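Long-range contacts in tail spike protein gp49 (Pseudomonas phage LKA1, PDB 4RU4), which serves as the phage's tailspike and, as a lyase, degrades the O-specific polysaccharide of its Pseudomonas host: residues G447-N453 against G477-E482; Q471-T475 against A502-A506; M510-L515 against F536-K542. All blocks are in the same frame, centred on the assembly; numbering follows the deposited sequence.

Overall arrangement
The three contacts lie side by side in the C-terminal part of a trimeric tailspike, where the last turns of a parallel beta-helix pass into an Ig-like domain. Interactions 1 and 2 are interleaved in sequence, and their centres lie about 9 Å apart. F505 of interaction 2 joins them, its ring packing on T479 and P481 and on the carbonyl of V452. Interaction 3 has its centre about 17 Å from that of interaction 2; it touches it where M510 CE meets F505 O at 3.6 Å. Interactions 1 and 3 stay separate, with nearest atoms about 6 Å apart. All three lie away from the calcium site at G368 and D394.

Interaction 1: G447-N453 against G477-E482; sequences GSTVPVN and GSTSPE
Segments G447-N453 and G477-E482 run in nearly the same direction, and the hydroxyl of T479 ties its segment to the backbone on both sides of P451. T479 OG1 donates to V450 O at 2.7 Å, approaching from 24° out of the carbonyl plane. The same oxygen accepts a weak bond from V452 N at 3.0 Å, so it is gripped twice; a chi1 of -169° swings it opposite its own backbone N, toward these partners. The remaining direct bonds start from backbone N-H groups. S478 N reaches S448 O in the carbonyl plane at 3.0 Å, whereas E482 N makes only a weak bond to N453 OD1, which also accepts from Y483 N. N453 ND2 turns to N421, on strand 420-425.

Three waters bridge further polar atoms. One molecule accepts from S448 OG and donates to V450 O and S478 O; a second links T449 O to S480 N, and a third lies between T449 O and S478 OG.

Close carbon-oxygen approaches complete the fit. T449 CA directs its hydrogen at S478 O over 3.1 Å. Each proline packs against a backbone carbonyl of the other segment, P451 CB at 3.6 Å from S480 O and P481 CB at 3.4 Å from V452 O. Such stacking of corresponding turns, each leading into a parallel strand, is typical of successive coils of a pectin lyase-like beta-helix.

Interaction 2: Q471-T475 against A502-A506; sequences QLDIT and AGGFA
L472 lies across one face of the F505 ring where a late strand of the parallel beta-helix, 468-474, meets the turn that follows strand 497-501. L472 CB sits 3.7 Å from the ring centroid, a CH-pi contact offset toward the rim. Its CD1 branch extends the contact to F505 CD1 at 3.9 Å, the two side chains crossing at about a right angle. At the ring's edge, D473 O lies near the plane beside CE2. I474 points to the same turn: its CD1 touches A502 O at 3.5 Å and G504 N at 3.8 Å, while CG1 approaches the ring obliquely.

One backbone bond fixes the register of these groups. A502 N donates to L472 O at 3.0 Å, with a C=O...donor angle of 162°, and carries on the parallel pairing that L472 also makes with S500.

The turn itself is held by bonds from F505 N to A502 O, which is weak, and from A506 N to G503 O. G503 takes a positive phi of 53°, which lets the chain double back, and F505 CG, opposite its own carbonyl carbon (chi1 -72°), directs the ring to the strand. T479 and P481, from the loop that follows strand 468-474, pack against the ring as well.

The strand is paired with 439-446, and D473, whose side chain points away from the turn, forms a salt bridge with R442. Q471 NE2 donates to both oxygens of this carboxylate, close to the glutamine's amide plane, 2.9 Å to D473 OD1 and 3.1 Å to D473 OD2, each oxygen offering its syn lone pair.

Interaction 3: M510-L515 against F536-K542; sequences MRMPVL and FRYIYPK
At the junction between the beta-helix and the Ig-like domain, strand 510-522 pairs in parallel with 484-487 and antiparallel with 590-600, and the loop 536-542 closes over its first residues from L515 to M510. Y540 supplies a hydrogen bond across the contact. Its OH donates to P513 O at 2.8 Å, coming in at a C=O...donor angle of 148° and tilted 20° from the carbonyl plane. P513 O lies in the plane of the ring at its edge, and M512 CB meets that edge too, 3.8 Å from Y540 CD1.

L515 packs against both tyrosines. Its CG is 3.5 Å from Y540 OH, and its CD1 reaches in to Y538 N at 3.4 Å, also meeting the CB atoms of F536 and R537. The second branch, CD2, lies 3.8 Å from Y538 CE2, with the two side chains crossing at about a right angle.

At the other end P541 is received by two methionines. M510, extended beyond CG, slides past the proline in the opposite direction and brings SD to 3.6 Å from P541 CG. M512 instead bends at chi2 (-75°) and crosses the proline obliquely, its CG 4.0 Å from P541 CD. K542 reaches beyond to a salt bridge with E601.

R537 NE donates to Y538 OH, which lies in the guanidinium plane, while NH2 bonds to L492 O. The same tyrosine oxygen is hydrogen-bonded to the terminal carboxylate of V602 of the second subunit, so the contact also touches the trimer interface. Packing of aromatic, proline and methionine side chains on a strand with a parallel neighbour (484-487) and an antiparallel one (590-600) marks the transition from a pectin lyase-like beta-helix to an Ig-like domain.

Interaction 1: G447-N453 against G477-E482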
ATOM      1  N   GLY B 447      -8.657   4.195  34.096  1.00  9.96           N
ATOM      2  CA  GLY B 447      -9.916   3.633  34.529  1.00  8.30           C
ATOM      3  C   GLY B 447     -10.301   2.340  33.850  1.00  8.03           C
ATOM      4  O   GLY B 447     -11.158   1.635  34.348  1.00  8.64           O
ATOM      5  N   SER B 448      -9.721   2.055  32.689  1.00  9.42           N
ATOM      6  CA  SER B 448     -10.015   0.812  31.989  1.00  9.73           C
ATOM      7  C   SER B 448      -9.548  -0.395  32.793  1.00 10.05           C
ATOM      8  O   SER B 448      -8.629  -0.287  33.609  1.00 11.00           O
ATOM      9  CB  SER B 448      -9.348   0.798  30.605  1.00  8.03           C
ATOM     10  OG  SER B 448      -7.924   0.927  30.718  1.00 10.00           O
ATOM     11  N   THR B 449     -10.187  -1.542  32.561  1.00  9.67           N
ATOM     12  CA  THR B 449      -9.782  -2.772  33.219  1.00 13.01           C
ATOM     13  C   THR B 449      -9.463  -3.888  32.225  1.00 14.78           C
ATOM     14  O   THR B 449      -9.172  -5.015  32.620  1.00 16.22           O
ATOM     15  CB  THR B 449     -10.849  -3.249  34.205  1.00 17.42           C
ATOM     16  OG1 THR B 449     -12.094  -3.435  33.502  1.00 16.20           O
ATOM     17  CG2 THR B 449     -11.009  -2.221  35.340  1.00 14.27           C
ATOM     18  N   VAL B 450      -9.456  -3.560  30.937  1.00 10.81           N
ATOM     19  CA  VAL B 450      -9.223  -4.565  29.896  1.00  8.51           C
ATOM     20  C   VAL B 450      -7.734  -4.837  29.601  1.00  9.62           C
ATOM     21  O   VAL B 450      -6.866  -4.029  29.933  1.00 10.07           O
ATOM     22  CB  VAL B 450      -9.921  -4.139  28.573  1.00 10.99           C
ATOM     23  CG1 VAL B 450     -11.445  -4.024  28.763  1.00 13.01           C
ATOM     24  CG2 VAL B 450      -9.324  -2.828  28.056  1.00  7.08           C
ATOM     25  N   PRO B 451      -7.430  -5.993  28.969  1.00 10.45           N
ATOM     26  CA  PRO B 451      -6.055  -6.188  28.504  1.00  9.97           C
ATOM     27  C   PRO B 451      -5.647  -5.074  27.530  1.00  9.80           C
ATOM     28  O   PRO B 451      -6.441  -4.697  26.673  1.00 10.08           O
ATOM     29  CB  PRO B 451      -6.120  -7.528  27.758  1.00  8.11           C
ATOM     30  CG  PRO B 451      -7.264  -8.289  28.468  1.00  8.86           C
ATOM     31  CD  PRO B 451      -8.286  -7.157  28.664  1.00  9.10           C
ATOM     32  N   VAL B 452      -4.448  -4.537  27.724  1.00  7.32           N
ATOM     33  CA  VAL B 452      -3.827  -3.596  26.799  1.00  6.49           C
ATOM     34  C   VAL B 452      -2.496  -4.197  26.343  1.00  8.10           C
ATOM     35  O   VAL B 452      -1.511  -4.227  27.096  1.00  7.01           O
ATOM     36  CB  VAL B 452      -3.594  -2.238  27.485  1.00  8.21           C
ATOM     37  CG1 VAL B 452      -2.805  -1.268  26.581  1.00  6.46           C
ATOM     38  CG2 VAL B 452      -4.943  -1.633  27.875  1.00  6.74           C
ATOM     39  N   ASN B 453      -2.478  -4.665  25.099  1.00  6.58           N
ATOM     40  CA  ASN B 453      -1.337  -5.369  24.526  1.00  6.25           C
ATOM     41  C   ASN B 453      -0.546  -4.481  23.563  1.00  8.28           C
ATOM     42  O   ASN B 453      -1.135  -3.705  22.805  1.00 10.56           O
ATOM     43  CB  ASN B 453      -1.859  -6.593  23.764  1.00  6.49           C
ATOM     44  CG  ASN B 453      -2.719  -7.486  24.641  1.00 10.77           C
ATOM     45  OD1 ASN B 453      -2.314  -7.845  25.751  1.00 11.42           O
ATOM     46  ND2 ASN B 453      -3.928  -7.807  24.176  1.00  9.21           N
ATOM     47  N   GLY B 477      -7.554   2.092  37.330  1.00  9.61           N
ATOM     48  CA  GLY B 477      -7.910   0.916  36.566  1.00  9.20           C
ATOM     49  C   GLY B 477      -6.800  -0.120  36.686  1.00 11.67           C
ATOM     50  O   GLY B 477      -5.952  -0.025  37.572  1.00 10.06           O
ATOM     51  N   SER B 478      -6.788  -1.101  35.791  1.00 10.80           N
ATOM     52  CA  SER B 478      -5.823  -2.211  35.897  1.00  9.63           C
ATOM     53  C   SER B 478      -5.797  -2.950  34.588  1.00  8.32           C
ATOM     54  O   SER B 478      -6.682  -2.774  33.773  1.00  8.20           O
ATOM     55  CB  SER B 478      -6.268  -3.193  36.992  1.00 10.78           C
ATOM     56  OG  SER B 478      -7.594  -3.615  36.721  1.00 12.82           O
ATOM     57  N   THR B 479      -4.786  -3.795  34.374  1.00  7.83           N
ATOM     58  CA  THR B 479      -4.733  -4.540  33.139  1.00  6.83           C
ATOM     59  C   THR B 479      -3.982  -5.867  33.312  1.00  6.33           C
ATOM     60  O   THR B 479      -3.030  -5.950  34.079  1.00  8.75           O
ATOM     61  CB  THR B 479      -4.095  -3.703  31.979  1.00  8.63           C
ATOM     62  OG1 THR B 479      -4.299  -4.382  30.741  1.00 10.95           O
ATOM     63  CG2 THR B 479      -2.594  -3.462  32.198  1.00  9.20           C
ATOM     64  N   SER B 480      -4.445  -6.887  32.605  1.00  6.96           N
ATOM     65  CA  SER B 480      -3.727  -8.170  32.513  1.00  8.03           C
ATOM     66  C   SER B 480      -3.494  -8.456  31.026  1.00  8.82           C
ATOM     67  O   SER B 480      -4.287  -9.159  30.370  1.00  9.38           O
ATOM     68  CB  SER B 480      -4.563  -9.285  33.151  1.00  9.95           C
ATOM     69  OG  SER B 480      -4.580  -9.141  34.564  1.00 13.55           O
ATOM     70  N   PRO B 481      -2.432  -7.873  30.465  1.00  9.12           N
ATOM     71  CA  PRO B 481      -2.217  -7.999  29.014  1.00  8.58           C
ATOM     72  C   PRO B 481      -1.911  -9.438  28.618  1.00  8.02           C
ATOM     73  O   PRO B 481      -1.360 -10.173  29.429  1.00 11.76           O
ATOM     74  CB  PRO B 481      -0.974  -7.127  28.762  1.00  6.50           C
ATOM     75  CG  PRO B 481      -0.947  -6.145  29.944  1.00  5.98           C
ATOM     76  CD  PRO B 481      -1.419  -7.020  31.113  1.00  7.11           C
ATOM     77  N   GLU B 482      -2.301  -9.836  27.413  1.00  6.67           N
ATOM     78  CA  GLU B 482      -1.821 -11.093  26.828  1.00 10.91           C
ATOM     79  C   GLU B 482      -0.379 -10.997  26.353  1.00  8.65           C
ATOM     80  O   GLU B 482       0.320 -12.004  26.294  1.00  9.63           O
ATOM     81  CB  GLU B 482      -2.708 -11.546  25.664  1.00 12.45           C
ATOM     82  CG  GLU B 482      -4.104 -11.977  26.084  1.00 22.49           C
ATOM     83  CD  GLU B 482      -5.032 -12.248  24.891  1.00 35.15           C
ATOM     84  OE1 GLU B 482      -4.682 -11.914  23.726  1.00 39.14           O
ATOM     85  OE2 GLU B 482      -6.128 -12.802  25.127  1.00 40.67           O
TER
HETATM   86  O   HOH W   1      -7.022  -1.522  31.186  1.00  8.91           O
HETATM   87  O   HOH W   2      -7.278  -6.888  31.843  1.00 11.49           O
HETATM   88  O   HOH W   3      -8.223  -5.758  35.082  1.00 15.60           O

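Interaction 2: Q471-T475 against A502-A506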
ATOM      1  N   GLN B 471       6.663   3.407  27.722  1.00  6.49           N
ATOM      2  CA  GLN B 471       6.370   3.957  29.035  1.00  6.93           C
ATOM      3  C   GLN B 471       4.916   3.553  29.311  1.00 10.37           C
ATOM      4  O   GLN B 471       3.992   4.065  28.671  1.00 11.22           O
ATOM      5  CB  GLN B 471       6.521   5.473  29.004  1.00 10.43           C
ATOM      6  CG  GLN B 471       5.979   6.175  30.230  1.00 14.16           C
ATOM      7  CD  GLN B 471       6.945   6.112  31.386  1.00 22.47           C
ATOM      8  OE1 GLN B 471       8.163   6.165  31.198  1.00 20.33           O
ATOM      9  NE2 GLN B 471       6.411   5.973  32.591  1.00 27.08           N
ATOM     10  N   LEU B 472       4.725   2.587  30.208  1.00  9.86           N
ATOM     11  CA  LEU B 472       3.402   1.986  30.444  1.00 11.29           C
ATOM     12  C   LEU B 472       2.968   2.240  31.887  1.00  9.88           C
ATOM     13  O   LEU B 472       3.527   1.656  32.821  1.00 10.66           O
ATOM     14  CB  LEU B 472       3.424   0.474  30.141  1.00 10.97           C
ATOM     15  CG  LEU B 472       3.986   0.123  28.741  1.00 12.01           C
ATOM     16  CD1 LEU B 472       4.166  -1.377  28.551  1.00 10.30           C
ATOM     17  CD2 LEU B 472       3.114   0.705  27.603  1.00  9.39           C
ATOM     18  N   ASP B 473       1.960   3.089  32.057  1.00  8.09           N
ATOM     19  CA  ASP B 473       1.622   3.635  33.370  1.00 11.60           C
ATOM     20  C   ASP B 473       0.195   3.318  33.737  1.00 11.11           C
ATOM     21  O   ASP B 473      -0.645   3.036  32.868  1.00  7.46           O
ATOM     22  CB  ASP B 473       1.706   5.161  33.340  1.00 19.02           C
ATOM     23  CG  ASP B 473       3.102   5.645  33.215  1.00 24.29           C
ATOM     24  OD1 ASP B 473       3.964   5.105  33.935  1.00 28.97           O
ATOM     25  OD2 ASP B 473       3.343   6.540  32.388  1.00 25.43           O
ATOM     26  N   ILE B 474      -0.080   3.401  35.034  1.00 10.39           N
ATOM     27  CA  ILE B 474      -1.432   3.241  35.530  1.00 14.97           C
ATOM     28  C   ILE B 474      -1.770   4.344  36.534  1.00 16.31           C
ATOM     29  O   ILE B 474      -1.188   4.417  37.616  1.00 15.84           O
ATOM     30  CB  ILE B 474      -1.617   1.877  36.193  1.00 12.93           C
ATOM     31  CG1 ILE B 474      -1.229   0.765  35.194  1.00 10.57           C
ATOM     32  CG2 ILE B 474      -3.070   1.757  36.706  1.00 10.82           C
ATOM     33  CD1 ILE B 474      -1.350  -0.644  35.731  1.00 11.34           C
ATOM     34  N   THR B 475      -2.705   5.203  36.162  1.00 10.93           N
ATOM     35  CA  THR B 475      -3.231   6.194  37.085  1.00 14.07           C
ATOM     36  C   THR B 475      -4.431   5.595  37.827  1.00 15.29           C
ATOM     37  O   THR B 475      -4.530   5.705  39.044  1.00 12.94           O
ATOM     38  CB  THR B 475      -3.615   7.480  36.338  1.00 12.82           C
ATOM     39  OG1 THR B 475      -2.429   8.082  35.816  1.00 11.66           O
ATOM     40  CG2 THR B 475      -4.327   8.488  37.255  1.00 16.65           C
ATOM     41  N   ALA B 502       4.328  -0.428  34.775  1.00 13.82           N
ATOM     42  CA  ALA B 502       3.763  -0.401  36.122  1.00 13.36           C
ATOM     43  C   ALA B 502       2.622  -1.415  36.278  1.00 13.21           C
ATOM     44  O   ALA B 502       1.928  -1.747  35.308  1.00 11.96           O
ATOM     45  CB  ALA B 502       3.299   0.995  36.471  1.00 13.86           C
ATOM     46  N   GLY B 503       2.429  -1.899  37.502  1.00 12.37           N
ATOM     47  CA  GLY B 503       1.294  -2.762  37.806  1.00 16.25           C
ATOM     48  C   GLY B 503       1.161  -3.973  36.896  1.00 12.53           C
ATOM     49  O   GLY B 503       2.123  -4.726  36.705  1.00  9.94           O
ATOM     50  N   GLY B 504      -0.024  -4.159  36.311  1.00  9.82           N
ATOM     51  CA  GLY B 504      -0.246  -5.328  35.468  1.00  8.89           C
ATOM     52  C   GLY B 504       0.588  -5.369  34.194  1.00  8.55           C
ATOM     53  O   GLY B 504       0.792  -6.440  33.626  1.00  9.85           O
ATOM     54  N   PHE B 505       1.078  -4.212  33.741  1.00 10.82           N
ATOM     55  CA  PHE B 505       2.035  -4.195  32.637  1.00  7.36           C
ATOM     56  C   PHE B 505       3.318  -4.882  33.061  1.00 11.65           C
ATOM     57  O   PHE B 505       3.955  -5.555  32.250  1.00 10.52           O
ATOM     58  CB  PHE B 505       2.381  -2.769  32.193  1.00 10.14           C
ATOM     59  CG  PHE B 505       1.267  -2.063  31.443  1.00  8.22           C
ATOM     60  CD1 PHE B 505       0.825  -2.542  30.209  1.00  9.85           C
ATOM     61  CD2 PHE B 505       0.687  -0.912  31.958  1.00  9.97           C
ATOM     62  CE1 PHE B 505      -0.172  -1.897  29.509  1.00  9.23           C
ATOM     63  CE2 PHE B 505      -0.311  -0.231  31.257  1.00  8.81           C
ATOM     64  CZ  PHE B 505      -0.752  -0.732  30.035  1.00  9.29           C
ATOM     65  N   ALA B 506       3.716  -4.688  34.318  1.00 12.85           N
ATOM     66  CA  ALA B 506       4.983  -5.258  34.800  1.00 12.78           C
ATOM     67  C   ALA B 506       4.938  -6.788  34.850  1.00 11.96           C
ATOM     68  O   ALA B 506       5.960  -7.433  34.697  1.00 12.14           O
ATOM     69  CB  ALA B 506       5.371  -4.682  36.182  1.00 12.70           C
TER

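Interaction 3: M510-L515 against F536-K542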
ATOM      1  N   MET B 510       6.202 -11.019  28.565  1.00  8.94           N
ATOM      2  CA  MET B 510       7.036 -10.101  27.808  1.00  9.80           C
ATOM      3  C   MET B 510       7.945 -10.812  26.841  1.00  9.08           C
ATOM      4  O   MET B 510       8.430 -11.896  27.143  1.00  7.15           O
ATOM      5  CB  MET B 510       7.961  -9.325  28.750  1.00  6.86           C
ATOM      6  CG  MET B 510       7.261  -8.313  29.597  1.00 14.60           C
ATOM      7  SD  MET B 510       8.493  -7.575  30.683  1.00 21.95           S
ATOM      8  CE  MET B 510       7.414  -6.475  31.598  1.00 22.32           C
ATOM      9  N   ARG B 511       8.187 -10.173  25.695  1.00 10.64           N
ATOM     10  CA  ARG B 511       9.310 -10.503  24.826  1.00  9.09           C
ATOM     11  C   ARG B 511      10.180  -9.250  24.668  1.00  7.65           C
ATOM     12  O   ARG B 511       9.665  -8.190  24.305  1.00  8.74           O
ATOM     13  CB  ARG B 511       8.809 -11.009  23.458  1.00 11.77           C
ATOM     14  CG  ARG B 511       9.902 -11.494  22.540  1.00 17.97           C
ATOM     15  CD  ARG B 511       9.365 -11.848  21.151  1.00 23.77           C
ATOM     16  NE  ARG B 511       8.212 -12.703  21.219  1.00 20.96           N
ATOM     17  CZ  ARG B 511       7.173 -12.658  20.383  1.00 15.70           C
ATOM     18  NH1 ARG B 511       7.124 -11.835  19.332  1.00 11.77           N
ATOM     19  NH2 ARG B 511       6.187 -13.498  20.593  1.00 12.59           N
ATOM     20  N   MET B 512      11.473  -9.352  25.008  1.00  6.84           N
ATOM     21  CA  MET B 512      12.404  -8.213  24.965  1.00  8.19           C
ATOM     22  C   MET B 512      13.669  -8.653  24.231  1.00  7.83           C
ATOM     23  O   MET B 512      14.032  -9.839  24.279  1.00  8.39           O
ATOM     24  CB  MET B 512      12.761  -7.709  26.380  1.00  7.02           C
ATOM     25  CG  MET B 512      11.561  -7.166  27.163  1.00  6.94           C
ATOM     26  SD  MET B 512      11.073  -5.548  26.545  1.00 10.36           S
ATOM     27  CE  MET B 512       9.291  -5.619  26.719  1.00  7.25           C
ATOM     28  N   PRO B 513      14.326  -7.716  23.533  1.00  8.54           N
ATOM     29  CA  PRO B 513      15.402  -8.066  22.591  1.00  7.18           C
ATOM     30  C   PRO B 513      16.597  -8.704  23.291  1.00  9.38           C
ATOM     31  O   PRO B 513      16.805  -8.473  24.488  1.00  7.31           O
ATOM     32  CB  PRO B 513      15.830  -6.707  22.010  1.00  9.55           C
ATOM     33  CG  PRO B 513      14.670  -5.760  22.284  1.00  8.16           C
ATOM     34  CD  PRO B 513      14.028  -6.267  23.544  1.00  6.42           C
ATOM     35  N   VAL B 514      17.383  -9.456  22.527  1.00  8.42           N
ATOM     36  CA  VAL B 514      18.584 -10.125  23.022  1.00 11.37           C
ATOM     37  C   VAL B 514      19.797  -9.195  22.944  1.00 12.51           C
ATOM     38  O   VAL B 514      19.996  -8.500  21.948  1.00  5.44           O
ATOM     39  CB  VAL B 514      18.875 -11.411  22.191  1.00  8.90           C
ATOM     40  CG1 VAL B 514      20.084 -12.173  22.739  1.00  6.65           C
ATOM     41  CG2 VAL B 514      17.632 -12.296  22.175  1.00 12.95           C
ATOM     42  N   LEU B 515      20.604  -9.195  23.997  1.00  7.71           N
ATOM     43  CA  LEU B 515      21.879  -8.500  23.988  1.00  8.12           C
ATOM     44  C   LEU B 515      22.903  -9.541  24.400  1.00 10.46           C
ATOM     45  O   LEU B 515      22.557 -10.484  25.098  1.00  9.61           O
ATOM     46  CB  LEU B 515      21.880  -7.354  24.997  1.00  5.82           C
ATOM     47  CG  LEU B 515      20.970  -6.190  24.598  1.00  9.80           C
ATOM     48  CD1 LEU B 515      20.859  -5.172  25.741  1.00  9.81           C
ATOM     49  CD2 LEU B 515      21.515  -5.544  23.315  1.00  5.64           C
ATOM     50  N   PHE B 536      24.299  -3.816  30.497  1.00  7.23           N
ATOM     51  CA  PHE B 536      23.568  -4.038  29.251  1.00 11.29           C
ATOM     52  C   PHE B 536      23.391  -2.734  28.470  1.00 12.40           C
ATOM     53  O   PHE B 536      23.152  -1.663  29.062  1.00 10.77           O
ATOM     54  CB  PHE B 536      22.179  -4.609  29.526  1.00  6.25           C
ATOM     55  CG  PHE B 536      22.173  -5.886  30.347  1.00  8.50           C
ATOM     56  CD1 PHE B 536      23.154  -6.861  30.181  1.00  8.41           C
ATOM     57  CD2 PHE B 536      21.175  -6.098  31.296  1.00  8.15           C
ATOM     58  CE1 PHE B 536      23.121  -8.041  30.940  1.00  9.60           C
ATOM     59  CE2 PHE B 536      21.147  -7.256  32.055  1.00  6.41           C
ATOM     60  CZ  PHE B 536      22.123  -8.231  31.881  1.00  6.46           C
ATOM     61  N   ARG B 537      23.459  -2.843  27.142  1.00 10.41           N
ATOM     62  CA  ARG B 537      23.227  -1.702  26.271  1.00 10.26           C
ATOM     63  C   ARG B 537      21.849  -1.098  26.522  1.00 12.17           C
ATOM     64  O   ARG B 537      21.692   0.114  26.447  1.00 11.88           O
ATOM     65  CB  ARG B 537      23.335  -2.121  24.815  1.00  8.95           C
ATOM     66  CG  ARG B 537      23.196  -0.957  23.805  1.00 11.75           C
ATOM     67  CD  ARG B 537      23.168  -1.513  22.344  1.00 10.35           C
ATOM     68  NE  ARG B 537      22.908  -0.436  21.379  1.00 12.66           N
ATOM     69  CZ  ARG B 537      23.859   0.356  20.897  1.00 12.30           C
ATOM     70  NH1 ARG B 537      25.128   0.176  21.266  1.00  7.20           N
ATOM     71  NH2 ARG B 537      23.547   1.317  20.045  1.00 11.14           N
ATOM     72  N   TYR B 538      20.853  -1.957  26.777  1.00 10.69           N
ATOM     73  CA  TYR B 538      19.503  -1.519  27.130  1.00 10.57           C
ATOM     74  C   TYR B 538      19.134  -2.016  28.530  1.00  9.67           C
ATOM     75  O   TYR B 538      19.527  -3.104  28.935  1.00  8.24           O
ATOM     76  CB  TYR B 538      18.463  -2.062  26.126  1.00  6.59           C
ATOM     77  CG  TYR B 538      18.885  -1.869  24.683  1.00  9.82           C
ATOM     78  CD1 TYR B 538      19.460  -0.668  24.266  1.00 14.51           C
ATOM     79  CD2 TYR B 538      18.740  -2.882  23.750  1.00 13.43           C
ATOM     80  CE1 TYR B 538      19.881  -0.491  22.949  1.00 16.17           C
ATOM     81  CE2 TYR B 538      19.158  -2.713  22.411  1.00 13.07           C
ATOM     82  CZ  TYR B 538      19.727  -1.517  22.034  1.00 15.30           C
ATOM     83  OH  TYR B 538      20.146  -1.332  20.740  1.00 16.98           O
ATOM     84  N   ILE B 539      18.336  -1.235  29.247  1.00  9.37           N
ATOM     85  CA  ILE B 539      17.833  -1.668  30.535  1.00  9.74           C
ATOM     86  C   ILE B 539      16.509  -2.434  30.353  1.00 12.22           C
ATOM     87  O   ILE B 539      15.567  -1.926  29.743  1.00 10.52           O
ATOM     88  CB  ILE B 539      17.614  -0.453  31.461  1.00 12.49           C
ATOM     89  CG1 ILE B 539      18.941   0.284  31.685  1.00 13.38           C
ATOM     90  CG2 ILE B 539      16.986  -0.899  32.784  1.00 11.93           C
ATOM     91  CD1 ILE B 539      18.773   1.709  32.124  1.00 17.12           C
ATOM     92  N   TYR B 540      16.444  -3.649  30.894  1.00 10.76           N
ATOM     93  CA  TYR B 540      15.251  -4.495  30.809  1.00  9.78           C
ATOM     94  C   TYR B 540      14.208  -4.124  31.880  1.00 10.67           C
ATOM     95  O   TYR B 540      14.543  -3.478  32.874  1.00  9.00           O
ATOM     96  CB  TYR B 540      15.645  -5.982  30.944  1.00  7.09           C
ATOM     97  CG  TYR B 540      16.442  -6.508  29.772  1.00  6.48           C
ATOM     98  CD1 TYR B 540      15.793  -6.993  28.630  1.00  5.78           C
ATOM     99  CD2 TYR B 540      17.848  -6.516  29.801  1.00  7.02           C
ATOM    100  CE1 TYR B 540      16.510  -7.465  27.544  1.00  7.76           C
ATOM    101  CE2 TYR B 540      18.592  -6.979  28.709  1.00  8.97           C
ATOM    102  CZ  TYR B 540      17.907  -7.477  27.583  1.00  9.54           C
ATOM    103  OH  TYR B 540      18.622  -7.950  26.498  1.00  7.01           O
ATOM    104  N   PRO B 541      12.930  -4.517  31.674  1.00 10.80           N
ATOM    105  CA  PRO B 541      11.919  -4.226  32.703  1.00 11.26           C
ATOM    106  C   PRO B 541      12.129  -5.002  33.994  1.00 14.31           C
ATOM    107  O   PRO B 541      11.628  -4.581  35.029  1.00 16.01           O
ATOM    108  CB  PRO B 541      10.586  -4.646  32.054  1.00 12.86           C
ATOM    109  CG  PRO B 541      10.880  -4.838  30.582  1.00 15.29           C
ATOM    110  CD  PRO B 541      12.357  -5.151  30.474  1.00 11.84           C
ATOM    111  N   LYS B 542      12.854  -6.118  33.936  1.00 12.80           N
ATOM    112  CA  LYS B 542      13.158  -6.925  35.121  1.00  9.92           C
ATOM    113  C   LYS B 542      14.402  -7.737  34.763  1.00  8.57           C
ATOM    114  O   LYS B 542      14.852  -7.664  33.627  1.00  7.89           O
ATOM    115  CB  LYS B 542      11.988  -7.864  35.449  1.00 12.89           C
ATOM    116  CG  LYS B 542      11.597  -8.797  34.284  1.00 15.09           C
ATOM    117  CD  LYS B 542      10.247  -9.473  34.569  1.00 17.26           C
ATOM    118  CE  LYS B 542       9.954 -10.554  33.550  1.00 17.69           C
ATOM    119  NZ  LYS B 542       8.709 -11.311  33.920  1.00 15.95           N
TER